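Local coordinates for Lmaj004144AAA protein (Leishmania major, PDB 1Y63) that probably transfers phosphate reversibly between ATP and AMP as an AK6-type adenylate kinase, hydrolyses ATP, and assists late maturation of the small ribosomal subunit, at residues G22-A27 with H39-K44; F101-V106 with E169-R174. One frame throughout, in Å; residues are numbered along the deposited sequence.

Interaction 1 (G22-A27 with H39-K44). With MN (manganese (II) ion), chain C; MN (manganese (II) ion), chain B; ADP (adenosine-5'-diphosphate), chain Q.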
# COMPACT_ATOMS: atom_id res chain seq x y z
N GLY A 22 -4.28 6.80 4.12
CA GLY A 22 -3.26 7.70 3.60
C GLY A 22 -2.22 7.11 2.69
O GLY A 22 -1.14 7.70 2.55
N LYS A 23 -2.51 5.96 2.09
CA LYS A 23 -1.50 5.22 1.29
C LYS A 23 -0.99 6.02 0.11
O LYS A 23 0.22 6.17 -0.08
CB LYS A 23 -2.06 3.89 0.80
CG LYS A 23 -2.55 2.94 1.86
CD LYS A 23 -3.14 1.70 1.25
CE LYS A 23 -4.38 1.94 0.44
NZ LYS A 23 -5.50 2.44 1.31
N THR A 24 -1.91 6.55 -0.69
CA THR A 24 -1.53 7.28 -1.88
C THR A 24 -0.80 8.56 -1.52
O THR A 24 0.24 8.90 -2.16
CB THR A 24 -2.77 7.55 -2.76
OG1 THR A 24 -3.36 6.29 -3.14
CG2 THR A 24 -2.37 8.35 -4.02
N SER A 25 -1.28 9.25 -0.49
CA SER A 25 -0.62 10.46 -0.01
C SER A 25 0.82 10.18 0.43
O SER A 25 1.74 10.93 0.11
CB SER A 25 -1.41 11.11 1.10
OG SER A 25 -2.69 11.48 0.63
N MET A 26 0.99 9.12 1.20
CA MET A 26 2.34 8.75 1.66
C MET A 26 3.22 8.30 0.52
O MET A 26 4.38 8.69 0.44
CB MET A 26 2.31 7.69 2.74
CG MET A 26 3.70 7.42 3.31
SD MET A 26 3.68 6.26 4.67
CE MET A 26 2.96 7.29 5.95
N ALA A 27 2.68 7.51 -0.40
CA ALA A 27 3.47 7.05 -1.54
C ALA A 27 3.92 8.24 -2.41
O ALA A 27 5.04 8.25 -2.94
CB ALA A 27 2.70 6.06 -2.35
N HIS A 39 6.07 5.55 -8.12
CA HIS A 39 4.84 5.16 -7.46
C HIS A 39 3.98 4.34 -8.40
O HIS A 39 3.71 4.74 -9.53
CB HIS A 39 4.07 6.43 -7.06
CG HIS A 39 2.67 6.20 -6.58
ND1 HIS A 39 1.63 7.05 -6.91
CD2 HIS A 39 2.15 5.30 -5.72
CE1 HIS A 39 0.52 6.66 -6.30
NE2 HIS A 39 0.81 5.60 -5.58
N LEU A 40 3.56 3.18 -7.92
CA LEU A 40 2.60 2.32 -8.65
C LEU A 40 1.32 2.31 -7.83
O LEU A 40 1.29 1.79 -6.71
CB LEU A 40 3.08 0.88 -8.78
CG LEU A 40 4.24 0.50 -9.68
CD1 LEU A 40 5.58 0.85 -9.08
CD2 LEU A 40 4.15 -1.00 -9.92
N GLU A 41 0.29 2.98 -8.34
CA GLU A 41 -1.01 3.03 -7.69
C GLU A 41 -1.81 1.84 -8.20
O GLU A 41 -2.43 1.90 -9.24
CB GLU A 41 -1.69 4.39 -7.98
CG GLU A 41 -2.92 4.71 -7.15
CD GLU A 41 -3.34 6.20 -7.16
OE1 GLU A 41 -2.56 7.10 -7.59
OE2 GLU A 41 -4.49 6.47 -6.78
N VAL A 42 -1.78 0.74 -7.46
CA VAL A 42 -2.32 -0.52 -7.97
C VAL A 42 -3.82 -0.47 -8.27
O VAL A 42 -4.29 -1.09 -9.24
CB VAL A 42 -1.97 -1.66 -6.98
CG1 VAL A 42 -2.59 -2.98 -7.41
CG2 VAL A 42 -0.47 -1.76 -6.89
N GLY A 43 -4.58 0.28 -7.48
CA GLY A 43 -6.01 0.43 -7.78
C GLY A 43 -6.28 1.00 -9.18
O GLY A 43 -7.25 0.61 -9.86
N LYS A 44 -5.43 1.92 -9.63
CA LYS A 44 -5.53 2.46 -10.98
C LYS A 44 -5.19 1.39 -12.01
O LYS A 44 -5.87 1.27 -13.03
CB LYS A 44 -4.64 3.70 -11.13
CG LYS A 44 -5.19 4.91 -10.38
CD LYS A 44 -4.44 6.19 -10.77
CE LYS A 44 -5.14 7.42 -10.21
NZ LYS A 44 -4.62 8.67 -10.83
MN MN C . 1.54 8.57 -8.63
MN MN B . -5.32 5.64 -2.63
PB ADP Q . -5.77 6.03 0.64
O1B ADP Q . -7.22 5.67 0.38
O2B ADP Q . -5.21 5.15 1.74
O3B ADP Q . -4.90 6.09 -0.61
PA ADP Q . -5.35 8.90 0.65
O1A ADP Q . -3.84 9.04 0.52
O2A ADP Q . -6.16 9.07 -0.63
O3A ADP Q . -5.74 7.51 1.33
O5' ADP Q . -5.89 9.92 1.76
C5' ADP Q . -7.18 10.50 1.59
C4' ADP Q . -7.08 11.89 2.16
O4' ADP Q . -6.69 11.82 3.53
C3' ADP Q . -6.02 12.76 1.51
O3' ADP Q . -6.45 13.36 0.29
C2' ADP Q . -5.75 13.77 2.59
O2' ADP Q . -6.81 14.72 2.66
C1' ADP Q . -5.86 12.94 3.84
N9 ADP Q . -4.61 12.40 4.41
C8 ADP Q . -3.89 11.29 4.04
N7 ADP Q . -2.85 11.10 4.88
C5 ADP Q . -2.91 12.10 5.82
C6 ADP Q . -2.11 12.46 6.98
N6 ADP Q . -1.05 11.71 7.33
N1 ADP Q . -2.51 13.54 7.68
C2 ADP Q . -3.60 14.26 7.31
N3 ADP Q . -4.40 14.02 6.26
C4 ADP Q . -4.08 12.94 5.49
O HOH W 1 -5.83 5.25 -4.75
O HOH W 2 -0.51 7.92 -9.05
O HOH W 3 -4.48 3.67 -2.50
O HOH W 4 -7.36 4.89 -2.08
O HOH W 5 -6.09 7.69 -2.93
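The imidazole of H39, in the middle of strand 37-41, lies obliquely against A27 and T24 on the first turns of helix 23-33. The methyl of A27 comes closest, its CB 3.5 Å from H39 CD2, while T24 CG2 lies 4.1 Å from H39 CE1. Strand and helix run nearly antiparallel here, and the side chains bridge the 9.6 Å between their axes. H39 CG is anti to the backbone N (chi1 170°), a torsion that lays the ring toward the helix. There NE2 is hydrogen-bonded to D89, and ND1 binds a manganese ion at 2.3 Å that E28 also ligates.

T24 works in two directions. Its methyl meets the carboxylate of E41, with CG2 3.8 Å from OE1, the two side chains crossing at about a right angle. Its hydroxyl, anti to the carbonyl carbon (chi1 -60°), instead faces the nucleotide: OG1 ligates the other manganese ion at 2.1 Å, opposite a water, and is hydrogen-bonded to D89, which thus ties T24 and H39 together.

E41 reaches both metals through water. OE2 accepts a bond from a water on the manganese held by T24, and OE1 from one on the manganese held by H39. ADP O3B also ligates the former ion and so completes a bridge from T24 to the beta-phosphate, whose O2B takes bonds from K23 NZ and the amides of G22 and K23. Amides ringing a phosphate at a helix start, with lysine and a metal-binding threonine, constitute the P-loop (Walker A motif) of nucleotide kinases.

Interaction 2 (F101-V106 with E169-R174)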
# COMPACT_ATOMS: atom_id res chain seq x y z
N PHE A 101 9.38 -7.37 -2.28
CA PHE A 101 9.39 -6.26 -1.31
C PHE A 101 10.46 -6.34 -0.24
O PHE A 101 10.72 -7.40 0.35
CB PHE A 101 8.00 -6.10 -0.65
CG PHE A 101 6.95 -5.61 -1.62
CD1 PHE A 101 7.08 -4.36 -2.19
CD2 PHE A 101 5.90 -6.40 -1.99
CE1 PHE A 101 6.17 -3.90 -3.09
CE2 PHE A 101 4.96 -5.94 -2.90
CZ PHE A 101 5.09 -4.67 -3.43
N HIS A 102 11.06 -5.18 0.02
CA HIS A 102 12.06 -5.04 1.08
C HIS A 102 11.53 -4.39 2.34
O HIS A 102 12.21 -4.43 3.35
CB HIS A 102 13.25 -4.25 0.56
CG HIS A 102 13.77 -4.80 -0.71
ND1 HIS A 102 13.44 -4.26 -1.94
CD2 HIS A 102 14.48 -5.92 -0.96
CE1 HIS A 102 13.99 -4.99 -2.89
NE2 HIS A 102 14.62 -6.01 -2.33
N MET A 103 10.35 -3.79 2.24
CA MET A 103 9.68 -3.12 3.33
C MET A 103 8.18 -3.11 3.06
O MET A 103 7.74 -2.90 1.91
CB MET A 103 10.20 -1.68 3.47
CG MET A 103 9.69 -0.97 4.68
SD MET A 103 10.17 0.78 4.62
CE MET A 103 11.87 0.67 4.21
N VAL A 104 7.38 -3.33 4.11
CA VAL A 104 5.93 -3.22 4.01
C VAL A 104 5.48 -2.31 5.13
O VAL A 104 5.81 -2.53 6.27
CB VAL A 104 5.23 -4.58 4.13
CG1 VAL A 104 3.72 -4.43 4.12
CG2 VAL A 104 5.68 -5.48 2.98
N VAL A 105 4.80 -1.23 4.77
CA VAL A 105 4.34 -0.25 5.74
C VAL A 105 2.84 -0.34 5.81
O VAL A 105 2.16 -0.24 4.78
CB VAL A 105 4.72 1.18 5.29
CG1 VAL A 105 4.26 2.18 6.31
CG2 VAL A 105 6.20 1.29 5.04
N VAL A 106 2.31 -0.58 7.01
CA VAL A 106 0.86 -0.65 7.19
C VAL A 106 0.44 0.61 7.94
O VAL A 106 0.94 0.86 9.04
CB VAL A 106 0.45 -1.89 8.04
CG1 VAL A 106 -1.08 -1.93 8.24
CG2 VAL A 106 0.93 -3.19 7.47
N GLU A 169 10.52 9.74 7.17
CA GLU A 169 11.87 9.84 7.67
C GLU A 169 12.38 8.47 8.14
O GLU A 169 13.50 8.06 7.84
CB GLU A 169 11.95 10.87 8.80
CG GLU A 169 11.66 12.31 8.41
CD GLU A 169 12.51 13.31 9.18
OE1 GLU A 169 12.74 13.11 10.40
OE2 GLU A 169 12.95 14.31 8.58
N GLU A 170 11.53 7.74 8.86
CA GLU A 170 11.88 6.38 9.28
C GLU A 170 12.12 5.50 8.06
O GLU A 170 13.05 4.71 8.02
CB GLU A 170 10.80 5.78 10.20
CG GLU A 170 11.11 4.37 10.69
CD GLU A 170 12.15 4.32 11.80
OE1 GLU A 170 12.36 5.37 12.44
OE2 GLU A 170 12.72 3.24 12.03
N ILE A 171 11.27 5.61 7.04
CA ILE A 171 11.45 4.85 5.80
C ILE A 171 12.79 5.20 5.14
O ILE A 171 13.54 4.31 4.73
CB ILE A 171 10.26 5.10 4.84
CG1 ILE A 171 9.00 4.45 5.41
CG2 ILE A 171 10.55 4.56 3.45
CD1 ILE A 171 7.70 4.84 4.70
N ARG A 172 13.08 6.49 5.04
CA ARG A 172 14.33 6.96 4.47
C ARG A 172 15.53 6.33 5.17
O ARG A 172 16.48 5.88 4.53
CB ARG A 172 14.43 8.50 4.54
CG ARG A 172 15.64 9.07 3.81
CD ARG A 172 15.93 10.51 4.19
NE ARG A 172 14.87 11.47 3.86
CZ ARG A 172 14.71 12.08 2.69
NH1 ARG A 172 15.52 11.84 1.66
NH2 ARG A 172 13.71 12.95 2.54
N GLU A 173 15.48 6.30 6.50
CA GLU A 173 16.58 5.72 7.28
C GLU A 173 16.75 4.24 7.00
O GLU A 173 17.88 3.76 6.81
CB GLU A 173 16.34 5.93 8.77
CG GLU A 173 16.46 7.36 9.24
CD GLU A 173 15.89 7.57 10.65
OE1 GLU A 173 15.46 6.59 11.29
OE2 GLU A 173 15.87 8.72 11.11
N ARG A 174 15.62 3.52 6.96
CA ARG A 174 15.62 2.11 6.67
C ARG A 174 16.08 1.82 5.24
O ARG A 174 16.81 0.86 5.02
CB ARG A 174 14.26 1.50 6.93
CG ARG A 174 13.88 1.52 8.39
CD ARG A 174 12.58 0.78 8.66
NE ARG A 174 12.35 0.62 10.10
CZ ARG A 174 11.77 -0.44 10.68
NH1 ARG A 174 11.35 -1.46 9.96
NH2 ARG A 174 11.61 -0.46 12.00
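M103 extends from strand 103-108 to I171 and R174 on helix 161-178, which packs against the parallel sheet of this P-loop kinase fold with its axis running almost antiparallel to the strand. The contact is buried and apolar. From CB the M103 chain leaves the strand toward the helix, and CG continues it anti to the backbone N (chi1 -172°), so that the sulfur is the first atom to arrive at the helix. SD lies beside I171, 3.9 Å from CG1 and 4.0 Å from CG2, facing the notch between the two branches at the beta carbon. A bend at chi3 (-48°) then turns the terminal methyl along the helix to the next turn, where CE rests 3.7 Å from R174 CB, near the carbonyl oxygen of I171.

I171 also serves the next residue of the strand that points toward the helix. Its CD1 reaches V105 CG2 at 3.9 Å, the two side chains meeting at a slant. Beyond the strand itself, I171 touches I13 of strand 12-16, the neighbour to which M103 and V105 are hydrogen-bonded through the backbone at L14. One isoleucine thereby spans two adjacent strands.

R174 contributes its aliphatic base to the methionine methyl and sends its extended chain away to a polar end, and its side chain also touches L154 of strand 153-157. The guanidinium is held by a salt bridge one helical turn back: NE donates to E170 OE2 at 3.3 Å, a nearly straight bond (164°) that enters the anti lone pair of the carboxylate oxygen close to the guanidinium plane.

Interaction 1 and interaction 2 lie on one five-stranded parallel sheet, their centres about 15 Å apart. Interaction 1 comes first along the chain, and both its segments precede those of interaction 2. It uses one edge strand, 37-41, whereas interaction 2 uses strand 103-108, with strands 85-89 and 12-16 between them. Helix 23-33 and helix 161-178 meet directly where M26 SD approaches I171 CD1 at 4.3 Å, so the two contacts touch through their helices. Metal and phosphate chemistry is gathered at interaction 1; interaction 2 is apolar core, where the side chain of V105 lies about 11 Å from the ADP, and joins the C-terminal helix to the nucleotide-binding sheet.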